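Local atomic coordinates of TarM (PDB entry 4X7R), a protein that belongs to the GT-B fold class of glycosyltransferases, with Rossmann-like domains, and holds a UDP molecule and sugar ligands in the model. Residues A[8-13]-A[40-45]; A[1-6]-A[35-40]; A[309-314]-A[414-419]; A[433-438]-A[464-469]. The protein carries 1 engineered substitution. One frame throughout, in Å; residues are numbered along the deposited sequence.

Interaction 1: A[8-13]-A[40-45]; sequences VHELDV and TFDYKG. With SUS (2-deoxy-3,6-di-O-sulfo-2-(sulfoamino)-alpha-D-glucopyranose), chain C; BDP (beta-D-glucopyranuronic acid), chain B.
His9 and Phe41 belong to the glycan pocket, where the loops that follow strands 3-7 and 36-40 run side by side. The carbonyl oxygen His9 O takes a nearly straight bond of 2.9 Å from Phe41 N. Asp42 N adds a weak second bond to the same oxygen. Nearby, Asp42 CB lies 3.6 Å from His9 CE1, and the carboxylate and ring planes are 58° apart. His9 CG is anti to the backbone N (chi1 170°), which carries the ring out to the sugar. Glu10 CB sits near the rim of one ring face. SUS C4 lies over the centre of the other. His9 ND1 donates a 2.6 Å hydrogen bond to SUS O1S, and Ser230 and Lys233 also bind this sugar. Ligand binding by loops after the strands of a parallel sheet is usual in Rossmann-like domains. Farther along, Lys44 joins a salt-bridge network. Its NZ is 2.6 Å from Glu10 OE1, on the anti lone pair. The same NZ is 2.8 Å from Asp42 OD2, which it meets on the syn side. A third bond of 3.0 Å runs from Lys44 NZ to Leu11 O, from above the carbonyl plane. The ammonium group probably offsets the repulsion between Glu10 OE1 and Asp42 OD2, 3.8 Å apart. Tyr47 OH holds the other oxygen, Asp42 OD1. The methyl Thr40 CG2 packs 3.9 Å from Leu11 CG.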
# COMPACT_ATOMS: atom_id res chain seq x y z
N VAL A 8 -4.57 1.36 -8.29
CA VAL A 8 -3.85 0.55 -7.30
C VAL A 8 -4.80 -0.56 -6.80
O VAL A 8 -6.02 -0.44 -6.92
CB VAL A 8 -3.28 1.46 -6.17
CG1 VAL A 8 -4.38 2.04 -5.26
CG2 VAL A 8 -2.22 0.76 -5.35
N HIS A 9 -4.24 -1.64 -6.24
CA HIS A 9 -5.03 -2.72 -5.69
C HIS A 9 -6.06 -2.22 -4.66
O HIS A 9 -7.26 -2.44 -4.83
CB HIS A 9 -4.09 -3.76 -5.05
CG HIS A 9 -4.80 -4.80 -4.26
ND1 HIS A 9 -5.87 -5.50 -4.79
CD2 HIS A 9 -4.55 -5.26 -3.01
CE1 HIS A 9 -6.27 -6.32 -3.84
NE2 HIS A 9 -5.50 -6.23 -2.75
N GLU A 10 -5.58 -1.54 -3.60
CA GLU A 10 -6.40 -1.07 -2.48
C GLU A 10 -5.80 0.15 -1.82
O GLU A 10 -4.63 0.49 -2.07
CB GLU A 10 -6.46 -2.17 -1.39
CG GLU A 10 -5.15 -2.36 -0.62
CD GLU A 10 -5.21 -3.28 0.59
OE1 GLU A 10 -6.11 -3.12 1.45
OE2 GLU A 10 -4.30 -4.13 0.71
N LEU A 11 -6.58 0.77 -0.93
CA LEU A 11 -6.17 1.86 -0.04
C LEU A 11 -6.44 1.37 1.37
O LEU A 11 -7.45 0.72 1.62
CB LEU A 11 -6.95 3.16 -0.29
CG LEU A 11 -6.66 3.95 -1.57
CD1 LEU A 11 -7.48 5.22 -1.60
CD2 LEU A 11 -5.15 4.27 -1.72
N ASP A 12 -5.52 1.66 2.28
CA ASP A 12 -5.63 1.33 3.69
C ASP A 12 -4.82 2.32 4.53
O ASP A 12 -4.01 3.07 3.97
CB ASP A 12 -5.27 -0.14 3.99
CG ASP A 12 -6.15 -0.72 5.09
OD1 ASP A 12 -6.81 0.06 5.81
OD2 ASP A 12 -6.20 -1.96 5.22
N VAL A 13 -5.03 2.31 5.85
CA VAL A 13 -4.43 3.22 6.84
C VAL A 13 -2.97 2.98 7.26
O VAL A 13 -2.37 3.89 7.84
CB VAL A 13 -5.34 3.44 8.08
CG1 VAL A 13 -6.65 4.10 7.68
CG2 VAL A 13 -5.57 2.14 8.84
N THR A 40 -9.54 1.66 -7.00
CA THR A 40 -9.14 0.43 -6.32
C THR A 40 -10.00 -0.74 -6.79
O THR A 40 -11.06 -0.53 -7.38
CB THR A 40 -9.12 0.60 -4.80
OG1 THR A 40 -10.44 0.85 -4.32
CG2 THR A 40 -8.13 1.68 -4.35
N PHE A 41 -9.52 -1.99 -6.56
CA PHE A 41 -10.18 -3.20 -7.05
C PHE A 41 -10.46 -4.24 -5.98
O PHE A 41 -11.09 -5.23 -6.27
CB PHE A 41 -9.37 -3.80 -8.24
CG PHE A 41 -9.10 -2.80 -9.35
CD1 PHE A 41 -10.08 -2.51 -10.30
CD2 PHE A 41 -7.87 -2.14 -9.44
CE1 PHE A 41 -9.85 -1.57 -11.31
CE2 PHE A 41 -7.64 -1.19 -10.45
CZ PHE A 41 -8.64 -0.91 -11.37
N ASP A 42 -10.04 -4.01 -4.74
CA ASP A 42 -10.29 -4.99 -3.69
C ASP A 42 -11.70 -4.82 -3.09
O ASP A 42 -12.37 -3.79 -3.29
CB ASP A 42 -9.25 -4.83 -2.56
CG ASP A 42 -9.40 -3.52 -1.82
OD1 ASP A 42 -9.60 -2.48 -2.49
OD2 ASP A 42 -9.30 -3.52 -0.58
N TYR A 43 -12.06 -5.78 -2.26
CA TYR A 43 -13.32 -5.80 -1.56
C TYR A 43 -13.05 -5.55 -0.08
O TYR A 43 -12.26 -6.26 0.54
CB TYR A 43 -14.03 -7.17 -1.73
CG TYR A 43 -15.31 -7.21 -0.93
CD1 TYR A 43 -16.45 -6.54 -1.37
CD2 TYR A 43 -15.35 -7.82 0.32
CE1 TYR A 43 -17.62 -6.53 -0.61
CE2 TYR A 43 -16.50 -7.79 1.11
CZ TYR A 43 -17.64 -7.16 0.63
OH TYR A 43 -18.75 -7.10 1.42
N LYS A 44 -13.72 -4.56 0.48
CA LYS A 44 -13.71 -4.29 1.92
C LYS A 44 -15.16 -4.06 2.29
O LYS A 44 -15.90 -3.46 1.51
CB LYS A 44 -12.88 -3.04 2.28
CG LYS A 44 -11.38 -3.27 2.28
CD LYS A 44 -10.64 -2.09 2.95
CE LYS A 44 -9.14 -2.32 2.98
NZ LYS A 44 -8.51 -2.06 1.66
N GLY A 45 -15.55 -4.57 3.45
CA GLY A 45 -16.88 -4.36 4.00
C GLY A 45 -17.03 -2.97 4.60
O GLY A 45 -18.14 -2.45 4.67
N2 SUS C . -5.71 -8.34 -7.76
C1 SUS C . -5.13 -10.07 -6.12
S1 SUS C . -7.33 -7.69 -7.48
C2 SUS C . -5.06 -8.60 -6.47
S2 SUS C . -2.83 -9.39 -1.09
C3 SUS C . -3.58 -8.13 -6.48
O3 SUS C . -3.50 -6.71 -6.71
S3 SUS C . -2.86 -6.21 -8.00
C4 SUS C . -2.83 -8.50 -5.19
O4 SUS C . -1.47 -8.23 -5.46
C5 SUS C . -3.06 -10.02 -4.85
O5 SUS C . -4.48 -10.31 -4.84
C6 SUS C . -2.59 -10.41 -3.45
O6 SUS C . -3.29 -9.60 -2.53
O1S SUS C . -7.21 -6.31 -6.85
O2S SUS C . -8.01 -7.64 -8.84
O3S SUS C . -8.10 -8.60 -6.53
O4S SUS C . -3.68 -8.27 -0.49
O5S SUS C . -3.02 -10.69 -0.32
O6S SUS C . -1.36 -8.97 -1.07
O7S SUS C . -1.46 -6.79 -8.06
O8S SUS C . -2.77 -4.69 -8.03
O9S SUS C . -3.67 -6.69 -9.21
C1 BDP B . -0.86 -7.64 -4.31
C2 BDP B . 0.60 -8.17 -4.20
C3 BDP B . 1.34 -7.48 -3.06
C4 BDP B . 1.16 -5.91 -3.11
C5 BDP B . -0.37 -5.57 -3.26
C6 BDP B . -0.63 -4.05 -3.34
O2 BDP B . 0.57 -9.57 -3.97
O3 BDP B . 2.74 -7.83 -3.13
O4 BDP B . 1.61 -5.38 -1.87
O5 BDP B . -0.90 -6.21 -4.45
O6A BDP B . -0.30 -3.46 -4.40
O6B BDP B . -1.24 -3.52 -2.38

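Interaction 2: A[1-6]-A[35-40]; sequences MKKIFM and PADIVT
The Phe5 ring meets Val39 at its edge. Methyl CG2 of Val39 lies near the ring plane, 4.1 Å from Phe5 CD2. Leu214 of helix 203-214 touches both side chains. The other flat group on this side of the sheet is the Asp37 carboxylate. Its OD2 is 3.2 Å from Lys3 CE and makes a long salt bridge of 3.7 Å with Lys3 NZ. Lys3 CG is anti to the backbone N (chi1 -171°), and the extended chain beyond it reaches across to the neighbouring strand and meets this oxygen. Lys3 NZ also bonds Tyr67 OH, while Asp37 OD1 is held by Tyr30 OH and the backbone N of Lys65.

Strands 3-6 and 36-40 are parallel neighbours in the beta-alpha-beta unit that helix 17-31 completes. Four backbone bonds join them. Ile4 N donates to Pro35 O at 2.8 Å, and Ile4 O accepts from Asp37 N. Two residues farther on, Met6 N donates to Asp37 O. Val39 N closes the series on Met6 O at 2.9 Å.

Ile4, Met6, Ala36 and Ile38 occupy the sheet face turned to helix 17-31. Ile4 CB and Ala36 CB are 3.8 Å apart, and Met6 CE reaches Ile38 CG1. Asp37 is buried, and its long salt bridge with Lys3 and the bonds from Tyr30 and Lys65 probably help to stabilise its negative charge.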
# COMPACT_ATOMS: atom_id res chain seq x y z
N MET A 1 -11.67 19.79 -17.88
CA MET A 1 -11.28 19.11 -19.12
C MET A 1 -10.51 17.81 -18.78
O MET A 1 -11.12 16.75 -18.73
CB MET A 1 -10.47 20.07 -20.00
CG MET A 1 -10.59 19.77 -21.47
SD MET A 1 -9.51 20.79 -22.52
CE MET A 1 -7.85 20.07 -22.12
N LYS A 2 -9.18 17.90 -18.51
CA LYS A 2 -8.38 16.73 -18.12
C LYS A 2 -8.86 16.16 -16.80
O LYS A 2 -9.17 16.92 -15.88
CB LYS A 2 -6.89 17.05 -18.01
CG LYS A 2 -6.19 17.22 -19.34
CD LYS A 2 -4.74 17.52 -19.10
CE LYS A 2 -3.99 17.78 -20.38
NZ LYS A 2 -4.28 19.13 -20.94
N LYS A 3 -8.93 14.83 -16.71
CA LYS A 3 -9.25 14.09 -15.50
C LYS A 3 -8.37 12.86 -15.45
O LYS A 3 -8.17 12.19 -16.46
CB LYS A 3 -10.75 13.73 -15.38
CG LYS A 3 -11.06 13.14 -13.99
CD LYS A 3 -12.54 12.99 -13.66
CE LYS A 3 -12.67 12.29 -12.32
NZ LYS A 3 -14.08 11.99 -11.97
N ILE A 4 -7.83 12.59 -14.26
CA ILE A 4 -6.89 11.51 -14.00
C ILE A 4 -7.47 10.44 -13.06
O ILE A 4 -8.11 10.77 -12.05
CB ILE A 4 -5.55 12.13 -13.52
CG1 ILE A 4 -4.95 13.06 -14.61
CG2 ILE A 4 -4.55 11.07 -13.11
CD1 ILE A 4 -3.75 13.90 -14.14
N PHE A 5 -7.20 9.17 -13.40
CA PHE A 5 -7.61 7.98 -12.64
C PHE A 5 -6.37 7.17 -12.39
O PHE A 5 -5.70 6.74 -13.32
CB PHE A 5 -8.67 7.16 -13.40
CG PHE A 5 -9.91 7.96 -13.75
CD1 PHE A 5 -9.94 8.75 -14.90
CD2 PHE A 5 -11.05 7.90 -12.95
CE1 PHE A 5 -11.09 9.49 -15.23
CE2 PHE A 5 -12.19 8.65 -13.27
CZ PHE A 5 -12.20 9.44 -14.41
N MET A 6 -6.02 7.04 -11.12
CA MET A 6 -4.79 6.42 -10.65
C MET A 6 -5.10 5.13 -9.97
O MET A 6 -5.77 5.11 -8.95
CB MET A 6 -4.01 7.39 -9.76
CG MET A 6 -3.83 8.74 -10.40
SD MET A 6 -2.85 9.97 -9.50
CE MET A 6 -3.45 9.82 -7.84
N PRO A 35 -8.55 17.23 -11.73
CA PRO A 35 -9.03 16.18 -10.80
C PRO A 35 -8.24 14.90 -11.07
O PRO A 35 -8.04 14.53 -12.23
CB PRO A 35 -10.52 16.02 -11.15
CG PRO A 35 -10.89 17.33 -11.79
CD PRO A 35 -9.66 17.78 -12.54
N ALA A 36 -7.68 14.32 -10.00
CA ALA A 36 -6.87 13.11 -10.06
C ALA A 36 -7.32 12.21 -8.94
O ALA A 36 -6.93 12.39 -7.79
CB ALA A 36 -5.39 13.45 -9.92
N ASP A 37 -8.18 11.23 -9.30
CA ASP A 37 -8.78 10.29 -8.34
C ASP A 37 -8.16 8.92 -8.33
O ASP A 37 -7.42 8.57 -9.25
CB ASP A 37 -10.30 10.28 -8.50
CG ASP A 37 -10.90 11.68 -8.34
OD1 ASP A 37 -10.65 12.32 -7.29
OD2 ASP A 37 -11.60 12.13 -9.27
N ILE A 38 -8.42 8.15 -7.26
CA ILE A 38 -7.85 6.82 -7.08
C ILE A 38 -8.88 5.75 -7.39
O ILE A 38 -10.02 5.86 -6.95
CB ILE A 38 -7.22 6.70 -5.67
CG1 ILE A 38 -6.09 7.82 -5.48
CG2 ILE A 38 -6.67 5.27 -5.42
CD1 ILE A 38 -5.39 7.91 -4.12
N VAL A 39 -8.50 4.74 -8.19
CA VAL A 39 -9.36 3.59 -8.53
C VAL A 39 -8.76 2.35 -7.86
O VAL A 39 -7.58 2.05 -8.09
CB VAL A 39 -9.51 3.37 -10.05
CG1 VAL A 39 -10.49 2.23 -10.35
CG2 VAL A 39 -9.91 4.67 -10.76
N THR A 40 -9.54 1.66 -7.00
CA THR A 40 -9.14 0.43 -6.32
C THR A 40 -10.00 -0.74 -6.79
O THR A 40 -11.06 -0.53 -7.38
CB THR A 40 -9.12 0.60 -4.80
OG1 THR A 40 -10.44 0.85 -4.32
CG2 THR A 40 -8.13 1.68 -4.35

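Interaction 3: A[309-314]-A[414-419]; sequences HNAPKH and ISKRPV
Pro312 packs on Ser415 where helix 407-414 ends in a Schellman motif. Lys416, with positive phi (58°), is its C-prime residue. Here Arg417 N returns to Ala412 O, and Lys416 N to Met413 O. The tight part of the contact is at the proline. Pro312 CD is 3.3 Å from Ser415 O, and Pro312 CG lies over one face of the Arg417 guanidinium, toward its rim. The histidine beside it is also well packed. Ile414 CG2 makes a CH-pi contact over one face of the His309 ring, 4.1 Å from the centroid. Ser415 OG is at the ring edge, in plane, 3.3 Å from His309 CE1. Ring nitrogen ND1 donates to Asn310 O. A water at His309 NE2 reaches Ser415 OG only weakly.

The looser side is toward solvent. Ala311 CB touches the extended Lys416 chain at CE, 3.7 Å away, with Arg471 of helix 460-477 close to both. His314 is exposed and joins through its backbone alone. Arg417, by contrast, is buried. It bends at chi2 (-41°), and its NE and NH2 bond the carbonyls of Leu390 and Glu391. From there Arg417 NH2 reaches out to His314 O at 3.0 Å, in the carbonyl plane.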
# COMPACT_ATOMS: atom_id res chain seq x y z
N HIS A 309 7.31 21.10 3.62
CA HIS A 309 6.62 21.81 4.69
C HIS A 309 7.70 22.66 5.38
O HIS A 309 8.76 22.89 4.79
CB HIS A 309 5.96 20.79 5.65
CG HIS A 309 6.89 19.69 6.04
ND1 HIS A 309 7.88 19.92 6.99
CD2 HIS A 309 7.01 18.43 5.59
CE1 HIS A 309 8.56 18.79 7.09
NE2 HIS A 309 8.08 17.87 6.29
N ASN A 310 7.43 23.12 6.60
CA ASN A 310 8.41 23.90 7.37
C ASN A 310 9.38 22.94 8.05
O ASN A 310 8.98 21.85 8.45
CB ASN A 310 7.70 24.75 8.40
CG ASN A 310 7.16 26.02 7.83
OD1 ASN A 310 6.08 26.06 7.24
ND2 ASN A 310 7.92 27.09 7.98
N ALA A 311 10.64 23.32 8.19
CA ALA A 311 11.60 22.46 8.88
C ALA A 311 11.35 22.57 10.40
O ALA A 311 10.91 23.63 10.85
CB ALA A 311 13.02 22.90 8.56
N PRO A 312 11.60 21.50 11.21
CA PRO A 312 11.41 21.63 12.67
C PRO A 312 12.28 22.77 13.17
O PRO A 312 13.45 22.85 12.80
CB PRO A 312 11.90 20.29 13.22
CG PRO A 312 11.88 19.36 12.08
CD PRO A 312 12.13 20.17 10.86
N LYS A 313 11.67 23.70 13.94
CA LYS A 313 12.34 24.90 14.46
C LYS A 313 13.63 24.61 15.23
O LYS A 313 14.54 25.44 15.21
CB LYS A 313 11.36 25.80 15.25
CG LYS A 313 10.66 25.13 16.44
CD LYS A 313 9.38 25.88 16.80
CE LYS A 313 9.01 25.75 18.26
NZ LYS A 313 9.80 26.68 19.12
N HIS A 314 13.73 23.42 15.86
CA HIS A 314 14.89 22.99 16.63
C HIS A 314 15.53 21.70 16.12
O HIS A 314 14.84 20.78 15.68
CB HIS A 314 14.55 22.84 18.12
CG HIS A 314 14.39 24.14 18.84
ND1 HIS A 314 13.16 24.55 19.32
CD2 HIS A 314 15.31 25.09 19.13
CE1 HIS A 314 13.37 25.73 19.89
NE2 HIS A 314 14.65 26.09 19.80
N ILE A 414 14.09 16.83 4.12
CA ILE A 414 13.19 18.00 4.18
C ILE A 414 13.12 18.52 5.64
O ILE A 414 13.18 19.73 5.86
CB ILE A 414 11.80 17.70 3.57
CG1 ILE A 414 11.93 17.38 2.07
CG2 ILE A 414 10.81 18.87 3.78
CD1 ILE A 414 10.83 16.57 1.55
N SER A 415 13.10 17.61 6.64
CA SER A 415 13.08 17.99 8.05
C SER A 415 14.49 18.27 8.60
O SER A 415 14.67 18.26 9.82
CB SER A 415 12.35 16.95 8.88
OG SER A 415 10.96 17.07 8.66
N LYS A 416 15.48 18.53 7.71
CA LYS A 416 16.89 18.81 8.06
C LYS A 416 17.55 17.69 8.88
O LYS A 416 18.42 17.96 9.73
CB LYS A 416 17.04 20.18 8.75
CG LYS A 416 16.64 21.39 7.92
CD LYS A 416 16.86 22.66 8.72
CE LYS A 416 16.56 23.91 7.94
NZ LYS A 416 16.59 25.13 8.79
N ARG A 417 17.13 16.43 8.64
CA ARG A 417 17.66 15.24 9.31
C ARG A 417 18.53 14.51 8.28
O ARG A 417 18.02 14.00 7.29
CB ARG A 417 16.52 14.32 9.86
CG ARG A 417 15.52 15.01 10.83
CD ARG A 417 16.21 15.96 11.79
NE ARG A 417 15.35 16.51 12.84
CZ ARG A 417 15.29 17.80 13.16
NH1 ARG A 417 15.98 18.70 12.47
NH2 ARG A 417 14.52 18.21 14.16
N PRO A 418 19.87 14.58 8.42
CA PRO A 418 20.73 13.95 7.40
C PRO A 418 20.60 12.43 7.36
O PRO A 418 20.27 11.80 8.37
CB PRO A 418 22.14 14.41 7.76
CG PRO A 418 22.08 14.75 9.22
CD PRO A 418 20.67 15.19 9.51
N VAL A 419 20.80 11.87 6.17
CA VAL A 419 20.70 10.43 5.93
C VAL A 419 22.08 9.78 5.78
O VAL A 419 22.96 10.34 5.13
CB VAL A 419 19.80 10.13 4.70
CG1 VAL A 419 19.65 8.63 4.47
CG2 VAL A 419 18.43 10.78 4.84
O HOH W 1 9.33 15.73 5.99

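Interaction 4: A[433-438]-A[464-469]; sequences EDNKNG and AEFGSK
Asn437 and Phe466 bring the backbones of a turn and a helix together, with their CA atoms 4.0 Å apart. Asn437 CA makes a CH...O contact of 3.4 Å with Phe466 O. The turn is fixed from within. Glu433 O accepts from both Lys436 N and Asn437 N, and Asn435 has a positive phi (65°), as in a type II turn over residues 433-436. Asn437 CG stands between its backbone N and carbonyl carbon (chi1 70°). This brings Asn437 OD1 back to Glu433 N, at 2.8 Å. Its ND2 bonds Phe431 O.

The Phe466 ring packs against the backbone of residues 435-438. Asn437 N and Lys436 C lie over one face. The oxygen Lys436 O is 3.3 Å from Phe466 CD1, and Gly438 N is 3.5 Å from Phe466 CD2. At the far end, Asn435 OD1 sits at the ring edge, in plane, 3.8 Å from Phe466 CZ. The amide plane is turned 85° against the ring. Tyr439 meets the same ring edge-to-face, and Pro418 touches the Phe466 side chain as well.

On the exposed side the two lysines pass each other through their aliphatic parts, Lys436 CE being 3.8 Å from Lys469 CD. Their NZ atoms stay 4.9 Å apart. Lys436 NZ has a weak salt bridge to Glu433 OE1, and Lys469 NZ a long, weak ion pair with Glu472. The contact seats helix 460-477 against the turn leading into strand 438-441, an outer strand of the parallel sheet in the C-terminal Rossmann-like domain of the GT-B fold.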
# COMPACT_ATOMS: atom_id res chain seq x y z
N GLU A 433 24.54 14.06 -1.15
CA GLU A 433 25.84 14.56 -1.60
C GLU A 433 26.79 14.18 -0.47
O GLU A 433 26.75 14.79 0.60
CB GLU A 433 25.81 16.07 -1.87
CG GLU A 433 24.90 16.44 -3.03
CD GLU A 433 25.00 17.85 -3.60
OE1 GLU A 433 25.17 18.81 -2.81
OE2 GLU A 433 24.84 17.99 -4.84
N ASP A 434 27.51 13.08 -0.67
CA ASP A 434 28.42 12.48 0.30
C ASP A 434 29.32 13.49 0.94
O ASP A 434 29.96 14.27 0.23
CB ASP A 434 29.25 11.33 -0.30
CG ASP A 434 30.09 10.63 0.75
OD1 ASP A 434 29.53 9.87 1.55
OD2 ASP A 434 31.31 10.88 0.79
N ASN A 435 29.34 13.51 2.29
CA ASN A 435 30.14 14.39 3.14
C ASN A 435 29.74 15.88 3.00
O ASN A 435 30.48 16.76 3.44
CB ASN A 435 31.64 14.12 2.92
CG ASN A 435 32.55 14.55 4.03
OD1 ASN A 435 32.21 14.48 5.22
ND2 ASN A 435 33.74 14.98 3.64
N LYS A 436 28.55 16.16 2.44
CA LYS A 436 28.05 17.53 2.28
C LYS A 436 26.65 17.67 2.90
O LYS A 436 26.41 18.61 3.64
CB LYS A 436 28.08 17.98 0.80
CG LYS A 436 27.52 19.38 0.58
CD LYS A 436 27.68 19.85 -0.86
CE LYS A 436 27.02 21.19 -1.08
NZ LYS A 436 27.13 21.61 -2.50
N ASN A 437 25.74 16.71 2.63
CA ASN A 437 24.39 16.76 3.20
C ASN A 437 23.98 15.42 3.85
O ASN A 437 22.84 15.26 4.30
CB ASN A 437 23.39 17.23 2.13
CG ASN A 437 23.12 16.26 1.02
OD1 ASN A 437 23.27 15.05 1.16
ND2 ASN A 437 22.58 16.76 -0.08
N GLY A 438 24.94 14.50 3.91
CA GLY A 438 24.79 13.16 4.46
C GLY A 438 25.92 12.26 3.99
O GLY A 438 26.93 12.73 3.46
N ALA A 464 23.82 19.49 12.05
CA ALA A 464 22.99 20.64 11.72
C ALA A 464 23.31 21.19 10.32
O ALA A 464 22.38 21.60 9.61
CB ALA A 464 23.17 21.74 12.76
N GLU A 465 24.60 21.21 9.95
CA GLU A 465 25.14 21.69 8.67
C GLU A 465 24.67 20.78 7.54
O GLU A 465 24.23 21.27 6.49
CB GLU A 465 26.67 21.68 8.75
CG GLU A 465 27.44 22.07 7.50
CD GLU A 465 28.94 21.91 7.70
OE1 GLU A 465 29.50 22.58 8.60
OE2 GLU A 465 29.55 21.08 6.99
N PHE A 466 24.78 19.44 7.75
CA PHE A 466 24.39 18.41 6.79
C PHE A 466 22.90 18.50 6.53
O PHE A 466 22.50 18.58 5.37
CB PHE A 466 24.80 17.01 7.29
CG PHE A 466 26.19 16.53 6.93
CD1 PHE A 466 27.21 17.43 6.62
CD2 PHE A 466 26.50 15.17 6.94
CE1 PHE A 466 28.49 16.99 6.30
CE2 PHE A 466 27.79 14.73 6.64
CZ PHE A 466 28.78 15.64 6.33
N GLY A 467 22.12 18.59 7.60
CA GLY A 467 20.66 18.70 7.55
C GLY A 467 20.18 19.92 6.79
O GLY A 467 19.28 19.82 5.95
N SER A 468 20.81 21.08 7.07
CA SER A 468 20.50 22.36 6.42
C SER A 468 20.74 22.28 4.90
O SER A 468 19.86 22.66 4.13
CB SER A 468 21.33 23.49 7.06
OG SER A 468 20.64 24.16 8.10
N LYS A 469 21.89 21.72 4.48
CA LYS A 469 22.24 21.52 3.07
C LYS A 469 21.29 20.49 2.42
O LYS A 469 20.94 20.64 1.25
CB LYS A 469 23.70 21.04 2.94
CG LYS A 469 24.75 22.14 3.15
CD LYS A 469 25.13 22.79 1.81
CE LYS A 469 25.57 24.22 1.97
NZ LYS A 469 25.50 24.97 0.68

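In the fold
Interactions 1 and 2 follow the same two strands of the N-terminal parallel sheet and share Thr40. They touch through Val8 N and Val39 O and through packing of Leu11 and Val8 on Ile38. Both are buried. Interaction 2 is held by regular strand pairing, whereas interaction 1, beyond the strand ends, adds a salt-bridge network to a few backbone bonds and meets the glycan. Interactions 3 and 4 lie in the other parallel-sheet domain, only partly buried, with centres 12 Å apart. Pro418 packs on Phe466 between them. Neither has strand pairing; rings, proline and aliphatic chains carry them, with one arginine-to-carbonyl bond in interaction 3. The nearest atoms of interactions 1 and 3 are about 17 Å apart.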